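Possible galactose mutarotase (Streptomyces platensis subsp. rosaceus, PDB 4RNL) probably interconverts the alpha and beta anomers of galactose or a related aldose, as aldose 1-epimerases do. Local coordinates at residues G14-G19 against A65-Y70. Residues are numbered along the deposited sequence; the frame is centred on the assembly and turned at random.
Sequences GTLDDG and ADLASY
A beta hairpin and the first turn of a short helix meet here through Leu-67, which reaches from helix 67-72 to the end of strand 7-15, where the chain turns back into strand 21-28. CG of Leu-67 stands anti to its own backbone N (chi1 179°), which carries the branched end out to the strand. There CD2 lies 3.7 Å from Gly-14 C and equally close to Thr-15 N, so that its closest contacts are with peptide backbone. Gly-14 suits this place twice over: its backbone angles would jam a CB against the preceding carbonyl oxygen, and a CB would also crowd CD2 of Leu-67. Thr-15 points its side chain away and offers only main chain. Beyond it Leu-16 swings its end back, crossing Leu-67 at about a right angle, and its CD2 rests 4.1 Å from both CD1 and CD2 of Leu-67. Val-22 touches both leucines, and Tyr-41 and Val-123 also pack on Leu-16. With Leu-67 cut back to an alanine, a gap would be likely to open beside Gly-14 and Thr-15, and Leu-16 CD2 would lose its apolar neighbour on the helix. Asp-66 occupies the N-cap position: its OD1 is met on the syn side by Ser-69 OG at 2.7 Å, while OD2 takes a weak bond from Ser-69 N. Across the contact, Gly-19 N bonds to Leu-16 O at 2.9 Å, closing a type I turn. Helix start thus packs on hairpin at the outermost strand of a five-stranded antiparallel sheet, within the galactose mutarotase-like beta-sandwich fold of aldose 1-epimerases.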
loop_
_atom_site.group_PDB
_atom_site.type_symbol
_atom_site.label_atom_id
_atom_site.label_comp_id
_atom_site.label_asym_id
_atom_site.label_seq_id
_atom_site.Cartn_x
_atom_site.Cartn_y
_atom_site.Cartn_z
ATOM N N GLY A 14 -18.214 3.706 -12.748
ATOM C CA GLY A 14 -19.375 2.872 -12.477
ATOM C C GLY A 14 -20.026 3.239 -11.157
ATOM O O GLY A 14 -19.722 4.282 -10.587
ATOM N N THR A 15 -20.919 2.385 -10.667
ATOM C CA THR A 15 -21.554 2.620 -9.370
ATOM C C THR A 15 -21.413 1.396 -8.477
ATOM O O THR A 15 -21.495 0.260 -8.949
ATOM C CB THR A 15 -23.059 2.905 -9.520
ATOM O OG1 THR A 15 -23.688 1.780 -10.145
ATOM C CG2 THR A 15 -23.296 4.136 -10.370
ATOM N N LEU A 16 -21.219 1.628 -7.186
ATOM C CA LEU A 16 -21.252 0.547 -6.208
ATOM C C LEU A 16 -22.671 0.018 -6.108
ATOM O O LEU A 16 -23.606 0.622 -6.643
ATOM C CB LEU A 16 -20.755 1.030 -4.837
ATOM C CG LEU A 16 -19.300 1.504 -4.790
ATOM C CD1 LEU A 16 -18.931 1.994 -3.400
ATOM C CD2 LEU A 16 -18.357 0.395 -5.247
ATOM N N ASP A 17 -22.836 -1.115 -5.436
ATOM C CA ASP A 17 -24.157 -1.709 -5.281
ATOM C C ASP A 17 -25.156 -0.722 -4.676
ATOM O O ASP A 17 -26.308 -0.672 -5.107
ATOM C CB ASP A 17 -24.089 -3.002 -4.460
ATOM C CG ASP A 17 -23.456 -4.152 -5.232
ATOM O OD1 ASP A 17 -23.372 -4.058 -6.479
ATOM O OD2 ASP A 17 -23.053 -5.151 -4.590
ATOM N N ASP A 18 -24.712 0.093 -3.719
ATOM C CA ASP A 18 -25.618 1.059 -3.080
ATOM C C ASP A 18 -25.899 2.294 -3.935
ATOM O O ASP A 18 -26.644 3.189 -3.525
ATOM C CB ASP A 18 -25.130 1.465 -1.678
ATOM C CG ASP A 18 -23.890 2.348 -1.701
ATOM O OD1 ASP A 18 -23.401 2.719 -2.790
ATOM O OD2 ASP A 18 -23.404 2.696 -0.600
ATOM N N GLY A 19 -25.282 2.354 -5.110
ATOM C CA GLY A 19 -25.573 3.416 -6.052
ATOM C C GLY A 19 -24.550 4.531 -6.029
ATOM O O GLY A 19 -24.635 5.470 -6.814
ATOM N N ALA A 65 -10.318 -5.208 -14.235
ATOM C CA ALA A 65 -10.748 -4.329 -15.314
ATOM C C ALA A 65 -11.976 -3.522 -14.911
ATOM O O ALA A 65 -12.215 -2.440 -15.453
ATOM C CB ALA A 65 -11.039 -5.143 -16.572
ATOM N N ASP A 66 -12.742 -4.043 -13.955
ATOM C CA ASP A 66 -14.065 -3.496 -13.663
ATOM C C ASP A 66 -14.301 -3.220 -12.181
ATOM O O ASP A 66 -13.732 -3.885 -11.319
ATOM C CB ASP A 66 -15.139 -4.461 -14.162
ATOM C CG ASP A 66 -15.119 -5.781 -13.417
ATOM O OD1 ASP A 66 -14.038 -6.410 -13.344
ATOM O OD2 ASP A 66 -16.185 -6.182 -12.894
ATOM N N LEU A 67 -15.172 -2.258 -11.893
ATOM C CA LEU A 67 -15.477 -1.880 -10.518
ATOM C C LEU A 67 -16.115 -3.021 -9.723
ATOM O O LEU A 67 -15.774 -3.237 -8.562
ATOM C CB LEU A 67 -16.395 -0.653 -10.496
ATOM C CG LEU A 67 -16.824 -0.169 -9.109
ATOM C CD1 LEU A 67 -15.600 0.237 -8.299
ATOM C CD2 LEU A 67 -17.817 0.991 -9.224
ATOM N N ALA A 68 -17.028 -3.748 -10.360
ATOM C CA ALA A 68 -17.762 -4.833 -9.703
ATOM C C ALA A 68 -16.838 -5.864 -9.062
ATOM O O ALA A 68 -17.128 -6.381 -7.981
ATOM C CB ALA A 68 -18.707 -5.510 -10.687
ATOM N N SER A 69 -15.720 -6.146 -9.726
ATOM C CA SER A 69 -14.742 -7.104 -9.213
ATOM C C SER A 69 -14.101 -6.591 -7.921
ATOM O O SER A 69 -13.904 -7.356 -6.976
ATOM C CB SER A 69 -13.668 -7.400 -10.270
ATOM O OG SER A 69 -14.176 -8.206 -11.331
ATOM N N TYR A 70 -13.772 -5.302 -7.881
ATOM C CA TYR A 70 -13.214 -4.698 -6.670
ATOM C C TYR A 70 -14.223 -4.705 -5.530
ATOM O O TYR A 70 -13.868 -4.942 -4.369
ATOM C CB TYR A 70 -12.762 -3.256 -6.919
ATOM C CG TYR A 70 -11.457 -3.124 -7.654
ATOM C CD1 TYR A 70 -10.245 -3.288 -6.992
ATOM C CD2 TYR A 70 -11.432 -2.821 -9.007
ATOM C CE1 TYR A 70 -9.040 -3.163 -7.675
ATOM C CE2 TYR A 70 -10.242 -2.690 -9.694
ATOM C CZ TYR A 70 -9.049 -2.864 -9.027
ATOM O OH TYR A 70 -7.855 -2.734 -9.715
#